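Macro domain-containing protein (Thermosipho africanus, PDB 7OMU) joins a DarT-like domain to a macro domain, which holds adenosine-5-diphosphoribose in this structure. Local coordinates at residues A[287-292]-A[311-316]; A[239-244]-A[346-351]. The protein carries 1 engineered substitution. All blocks are in the same frame, centred on the assembly; numbering follows the deposited sequence.

Contact 1: A[287-292]-A[311-316]; sequences LYKRES and QTWFLL
Leu287 and Tyr288 run antiparallel to Phe314 and Leu315, with Tyr288 and Phe314 as the hydrogen-bonded pair and Leu287 and Leu315 as the non-hydrogen-bonded one. Tyr288 N donates to Phe314 O at 2.7 Å, and Phe314 N returns a bond to Tyr288 O at 3.0 Å. Beyond Tyr288 the pairing stops. Lys289 is the centre of an inverse gamma turn.

Trp313 buries the largest area of any residue here. Lys289 lies across one face of its indole. Lys289 CA makes a CH-pi contact 3.5 Å from the centroid of the Trp313 five-membered ring. Lys289 CG lies over the six-membered ring; the chain, extended beyond it, carries CD over the rim near CZ2 and CH2 and CE past it, leading to the salt bridge of NZ with Glu346. Arg290 O meets the indole edge in its plane, 3.5 Å from Trp313 CD1. Leu287 CD2 touches the six-membered ring obliquely, 3.7 Å from Trp313 CE3. Leu287 and Leu315 share one face of the sheet, where Leu287 CB meets Leu315 CD1.

Tyr288 and Phe314 occupy the other face. Their CB atoms are 4.3 Å apart, and both side chains touch helix 265-275. Arg290 CB lies over one face of the Tyr288 ring. With CG anti to the backbone N (chi1 -155°), the arginine chain is led to Phe314. It runs beside that side chain, pointing the same way, with Arg290 NE 3.7 Å from Phe314 CE1. The guanidinium and phenyl planes are 78° apart. Asp266 takes both polar ends, through a salt bridge to Arg290 NH1 and a hydrogen bond with Tyr288 OH.

This is an antiparallel edge of the mixed sheet of a macro domain, where strand 286-288 closes one side and helix 265-275 packs on the Tyr288 face.

Contact 2: A[239-244]-A[346-351]; sequences MQTLTV and EGIKSL
Gln240 and Thr241 are bonded to Ser350, one through its hydroxyl and one through its carbonyl. Gln240 N donates to Ser350 OG at 2.8 Å. The serine hydroxyl lies between its own backbone N and carbonyl carbon (chi1 59°), which turns it to this N-H. Thr241 N donates to Ser350 O at 3.0 Å, with the donor tilted 26° from the carbonyl plane. Thr241 and Leu351 form a parallel bridge, and Leu351 CA adds a CA-H...O contact to Thr241 O.

Gln240 OE1 takes two donors. Lys349 N makes a weak bond of 3.2 Å, and Thr241 OG1 donates at 2.6 Å from above the carbonyl plane. The amide NE2 binds Gln311 OE1.

Van der Waals contacts flank these bonds. Leu351 CD1 makes an apolar contact with Thr241 CG2 at 3.6 Å. It also touches Thr243 OG1, whose hydrogen bond goes to Ala352 O. Met239 SD rests 3.7 Å from Ser350 CB. Ile348 CG1 and CG2 both touch Thr241 OG1.

Gly347, with positive phi, leaves helix 329-346 in a Schellman motif. In the loop that follows, the bonds of Gln240 and Ser350 satisfy buried polar groups where parallel pairing begins.

The two contacts lie side by side in one sheet, their centres about 8 Å apart. Strand 313-318 of contact 1 is the neighbour of strand 241-246 of contact 2. Trp313 N lies 2.8 Å from Gln240 O, and Leu315 O lies 2.8 Å from Val244 N; both are probable hydrogen bonds. Trp313 CZ3 also packs near the backbone of Glu346 and Gly347. Along the chain, contact 1 is nested inside the loop that contact 2 closes. The bound adenosine-5-diphosphoribose is about 10 Å from the side chain of Phe314 and about 10 Å from that of Thr243. Both contacts thus belong to the sheet framework near the ligand.

Contact 1: A[287-292]-A[311-316]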
loop_
_atom_site.group_PDB
_atom_site.type_symbol
_atom_site.label_atom_id
_atom_site.label_comp_id
_atom_site.label_asym_id
_atom_site.label_seq_id
_atom_site.Cartn_x
_atom_site.Cartn_y
_atom_site.Cartn_z
ATOM N N LEU A 287 19.741 -3.416 14.415
ATOM C CA LEU A 287 18.325 -3.019 14.619
ATOM C C LEU A 287 18.249 -1.508 14.863
ATOM O O LEU A 287 18.793 -1.043 15.876
ATOM C CB LEU A 287 17.739 -3.794 15.802
ATOM C CG LEU A 287 16.288 -3.454 16.143
ATOM C CD1 LEU A 287 15.353 -3.891 15.029
ATOM C CD2 LEU A 287 15.883 -4.103 17.451
ATOM N N TYR A 288 17.588 -0.785 13.957
ATOM C CA TYR A 288 17.268 0.662 14.069
ATOM C C TYR A 288 15.910 0.794 14.756
ATOM O O TYR A 288 14.900 0.455 14.123
ATOM C CB TYR A 288 17.263 1.304 12.679
ATOM C CG TYR A 288 16.947 2.779 12.607
ATOM C CD1 TYR A 288 17.138 3.630 13.682
ATOM C CD2 TYR A 288 16.502 3.336 11.421
ATOM C CE1 TYR A 288 16.860 4.983 13.587
ATOM C CE2 TYR A 288 16.224 4.687 11.306
ATOM C CZ TYR A 288 16.405 5.518 12.394
ATOM O OH TYR A 288 16.141 6.855 12.287
ATOM N N LYS A 289 15.897 1.241 16.015
ATOM C CA LYS A 289 14.657 1.442 16.807
ATOM C C LYS A 289 14.101 2.835 16.495
ATOM O O LYS A 289 14.088 3.689 17.389
ATOM C CB LYS A 289 14.939 1.199 18.292
ATOM C CG LYS A 289 15.304 -0.240 18.629
ATOM C CD LYS A 289 15.460 -0.496 20.105
ATOM C CE LYS A 289 16.014 -1.868 20.413
ATOM N NZ LYS A 289 16.315 -2.016 21.857
ATOM N N ARG A 290 13.653 3.022 15.253
ATOM C CA ARG A 290 13.112 4.289 14.692
ATOM C C ARG A 290 11.835 4.681 15.445
ATOM O O ARG A 290 10.862 3.899 15.410
ATOM C CB ARG A 290 12.832 4.080 13.200
ATOM C CG ARG A 290 12.845 5.344 12.356
ATOM C CD ARG A 290 12.745 4.979 10.888
ATOM N NE ARG A 290 11.420 5.223 10.352
ATOM C CZ ARG A 290 11.140 6.106 9.405
ATOM N NH1 ARG A 290 12.100 6.839 8.874
ATOM N NH2 ARG A 290 9.895 6.253 8.984
ATOM N N GLU A 291 11.833 5.855 16.085
ATOM C CA GLU A 291 10.697 6.362 16.906
ATOM C C GLU A 291 9.675 7.070 16.004
ATOM O O GLU A 291 8.633 7.500 16.530
ATOM C CB GLU A 291 11.208 7.262 18.035
ATOM C CG GLU A 291 11.914 6.474 19.132
ATOM C CD GLU A 291 12.398 7.265 20.336
ATOM O OE1 GLU A 291 11.629 8.119 20.834
ATOM O OE2 GLU A 291 13.546 7.013 20.785
ATOM N N SER A 292 9.949 7.162 14.699
ATOM C CA SER A 292 9.060 7.770 13.670
ATOM C C SER A 292 7.771 6.946 13.554
ATOM O O SER A 292 7.838 5.718 13.745
ATOM C CB SER A 292 9.775 7.882 12.330
ATOM O OG SER A 292 9.271 8.959 11.551
ATOM N N GLN A 311 4.516 1.677 16.408
ATOM C CA GLN A 311 5.966 1.880 16.120
ATOM C C GLN A 311 6.424 0.917 15.016
ATOM O O GLN A 311 5.891 -0.211 14.934
ATOM C CB GLN A 311 6.810 1.696 17.386
ATOM C CG GLN A 311 7.033 0.239 17.783
ATOM C CD GLN A 311 7.645 0.050 19.152
ATOM O OE1 GLN A 311 7.656 -1.056 19.690
ATOM N NE2 GLN A 311 8.166 1.119 19.736
ATOM N N THR A 312 7.378 1.360 14.196
ATOM C CA THR A 312 7.965 0.583 13.073
ATOM C C THR A 312 9.486 0.752 13.105
ATOM O O THR A 312 9.972 1.862 12.809
ATOM C CB THR A 312 7.367 0.995 11.722
ATOM O OG1 THR A 312 5.947 0.872 11.799
ATOM C CG2 THR A 312 7.881 0.151 10.577
ATOM N N TRP A 313 10.188 -0.317 13.481
ATOM C CA TRP A 313 11.670 -0.426 13.510
ATOM C C TRP A 313 12.148 -1.025 12.188
ATOM O O TRP A 313 11.333 -1.660 11.500
ATOM C CB TRP A 313 12.129 -1.289 14.693
ATOM C CG TRP A 313 11.823 -0.729 16.048
ATOM C CD1 TRP A 313 11.379 0.526 16.355
ATOM C CD2 TRP A 313 11.993 -1.405 17.305
ATOM N NE1 TRP A 313 11.249 0.671 17.711
ATOM C CE2 TRP A 313 11.617 -0.499 18.319
ATOM C CE3 TRP A 313 12.425 -2.684 17.668
ATOM C CZ2 TRP A 313 11.653 -0.839 19.670
ATOM C CZ3 TRP A 313 12.464 -3.018 19.003
ATOM C CH2 TRP A 313 12.086 -2.106 19.990
ATOM N N PHE A 314 13.423 -0.832 11.863
ATOM C CA PHE A 314 14.090 -1.399 10.667
ATOM C C PHE A 314 15.282 -2.237 11.123
ATOM O O PHE A 314 16.142 -1.700 11.836
ATOM C CB PHE A 314 14.539 -0.289 9.715
ATOM C CG PHE A 314 13.414 0.340 8.939
ATOM C CD1 PHE A 314 12.583 1.275 9.529
ATOM C CD2 PHE A 314 13.178 -0.026 7.626
ATOM C CE1 PHE A 314 11.549 1.852 8.810
ATOM C CE2 PHE A 314 12.139 0.551 6.911
ATOM C CZ PHE A 314 11.325 1.492 7.501
ATOM N N LEU A 315 15.303 -3.514 10.735
ATOM C CA LEU A 315 16.435 -4.440 10.969
ATOM C C LEU A 315 17.284 -4.461 9.699
ATOM O O LEU A 315 16.758 -4.858 8.655
ATOM C CB LEU A 315 15.900 -5.834 11.308
ATOM C CG LEU A 315 16.961 -6.881 11.648
ATOM C CD1 LEU A 315 17.721 -6.492 12.908
ATOM C CD2 LEU A 315 16.337 -8.258 11.814
ATOM N N LEU A 316 18.532 -4.004 9.792
ATOM C CA LEU A 316 19.520 -4.051 8.684
ATOM C C LEU A 316 20.228 -5.405 8.734
ATOM O O LEU A 316 20.959 -5.663 9.704
ATOM C CB LEU A 316 20.485 -2.871 8.823
ATOM C CG LEU A 316 19.807 -1.501 8.850
ATOM C CD1 LEU A 316 20.811 -0.400 9.136
ATOM C CD2 LEU A 316 19.070 -1.233 7.546
#

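Contact 2: A[239-244]-A[346-351]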
loop_
_atom_site.group_PDB
_atom_site.type_symbol
_atom_site.label_atom_id
_atom_site.label_comp_id
_atom_site.label_asym_id
_atom_site.label_seq_id
_atom_site.Cartn_x
_atom_site.Cartn_y
_atom_site.Cartn_z
ATOM N N MET A 239 3.763 -5.404 10.575
ATOM C CA MET A 239 4.811 -5.977 11.460
ATOM C C MET A 239 5.606 -4.817 12.070
ATOM O O MET A 239 5.764 -3.775 11.401
ATOM C CB MET A 239 5.763 -6.912 10.707
ATOM C CG MET A 239 5.094 -8.140 10.104
ATOM S SD MET A 239 4.239 -9.205 11.299
ATOM C CE MET A 239 2.540 -8.757 10.957
ATOM N N GLN A 240 6.070 -5.000 13.302
ATOM C CA GLN A 240 6.707 -3.944 14.130
ATOM C C GLN A 240 8.149 -3.717 13.652
ATOM O O GLN A 240 8.634 -2.581 13.767
ATOM C CB GLN A 240 6.601 -4.349 15.602
ATOM C CG GLN A 240 7.280 -3.386 16.564
ATOM C CD GLN A 240 8.629 -3.863 17.046
ATOM O OE1 GLN A 240 9.201 -4.835 16.549
ATOM N NE2 GLN A 240 9.145 -3.181 18.053
ATOM N N THR A 241 8.811 -4.753 13.138
ATOM C CA THR A 241 10.212 -4.699 12.650
ATOM C C THR A 241 10.237 -5.173 11.197
ATOM O O THR A 241 9.841 -6.322 10.939
ATOM C CB THR A 241 11.140 -5.531 13.544
ATOM O OG1 THR A 241 11.157 -4.940 14.846
ATOM C CG2 THR A 241 12.555 -5.622 13.012
ATOM N N LEU A 242 10.663 -4.299 10.287
ATOM C CA LEU A 242 10.853 -4.612 8.849
ATOM C C LEU A 242 12.345 -4.853 8.617
ATOM O O LEU A 242 13.156 -3.974 8.954
ATOM C CB LEU A 242 10.326 -3.454 7.994
ATOM C CG LEU A 242 8.949 -2.913 8.389
ATOM C CD1 LEU A 242 8.479 -1.870 7.384
ATOM C CD2 LEU A 242 7.923 -4.035 8.512
ATOM N N THR A 243 12.683 -6.020 8.085
ATOM C CA THR A 243 14.071 -6.424 7.772
ATOM C C THR A 243 14.401 -5.939 6.361
ATOM O O THR A 243 13.506 -5.929 5.509
ATOM C CB THR A 243 14.238 -7.933 7.959
ATOM O OG1 THR A 243 13.577 -8.268 9.179
ATOM C CG2 THR A 243 15.684 -8.361 8.016
ATOM N N VAL A 244 15.639 -5.511 6.146
ATOM C CA VAL A 244 16.097 -4.887 4.878
ATOM C C VAL A 244 17.441 -5.519 4.528
ATOM O O VAL A 244 18.394 -5.341 5.309
ATOM C CB VAL A 244 16.204 -3.359 5.032
ATOM C CG1 VAL A 244 16.788 -2.700 3.790
ATOM C CG2 VAL A 244 14.864 -2.740 5.390
ATOM N N GLU A 346 15.829 -7.455 22.552
ATOM C CA GLU A 346 15.730 -6.151 21.838
ATOM C C GLU A 346 14.277 -5.661 21.770
ATOM O O GLU A 346 14.073 -4.490 21.408
ATOM C CB GLU A 346 16.317 -6.280 20.430
ATOM C CG GLU A 346 17.809 -6.558 20.418
ATOM C CD GLU A 346 18.715 -5.340 20.484
ATOM O OE1 GLU A 346 18.207 -4.200 20.579
ATOM O OE2 GLU A 346 19.945 -5.534 20.417
ATOM N N GLY A 347 13.308 -6.524 22.084
ATOM C CA GLY A 347 11.886 -6.152 22.208
ATOM C C GLY A 347 11.177 -6.100 20.865
ATOM O O GLY A 347 10.231 -5.296 20.734
ATOM N N ILE A 348 11.602 -6.931 19.909
ATOM C CA ILE A 348 10.930 -7.122 18.591
ATOM C C ILE A 348 9.595 -7.837 18.840
ATOM O O ILE A 348 9.635 -9.019 19.227
ATOM C CB ILE A 348 11.845 -7.901 17.621
ATOM C CG1 ILE A 348 13.082 -7.084 17.238
ATOM C CG2 ILE A 348 11.079 -8.351 16.388
ATOM C CD1 ILE A 348 14.104 -7.841 16.419
ATOM N N LYS A 349 8.468 -7.146 18.630
ATOM C CA LYS A 349 7.093 -7.653 18.899
ATOM C C LYS A 349 6.628 -8.535 17.737
ATOM O O LYS A 349 5.934 -9.528 18.003
ATOM C CB LYS A 349 6.091 -6.506 19.076
ATOM C CG LYS A 349 6.432 -5.491 20.157
ATOM C CD LYS A 349 6.488 -6.067 21.543
ATOM C CE LYS A 349 6.617 -4.997 22.608
ATOM N NZ LYS A 349 6.763 -5.589 23.960
ATOM N N SER A 350 6.957 -8.156 16.502
ATOM C CA SER A 350 6.582 -8.885 15.260
ATOM C C SER A 350 7.571 -8.530 14.142
ATOM O O SER A 350 8.185 -7.456 14.210
ATOM C CB SER A 350 5.152 -8.600 14.870
ATOM O OG SER A 350 4.932 -7.216 14.661
ATOM N N LEU A 351 7.725 -9.411 13.156
ATOM C CA LEU A 351 8.857 -9.372 12.196
ATOM C C LEU A 351 8.374 -9.650 10.764
ATOM O O LEU A 351 7.629 -10.627 10.550
ATOM C CB LEU A 351 9.886 -10.410 12.656
ATOM C CG LEU A 351 11.217 -10.397 11.913
ATOM C CD1 LEU A 351 11.978 -9.111 12.184
ATOM C CD2 LEU A 351 12.052 -11.599 12.304
#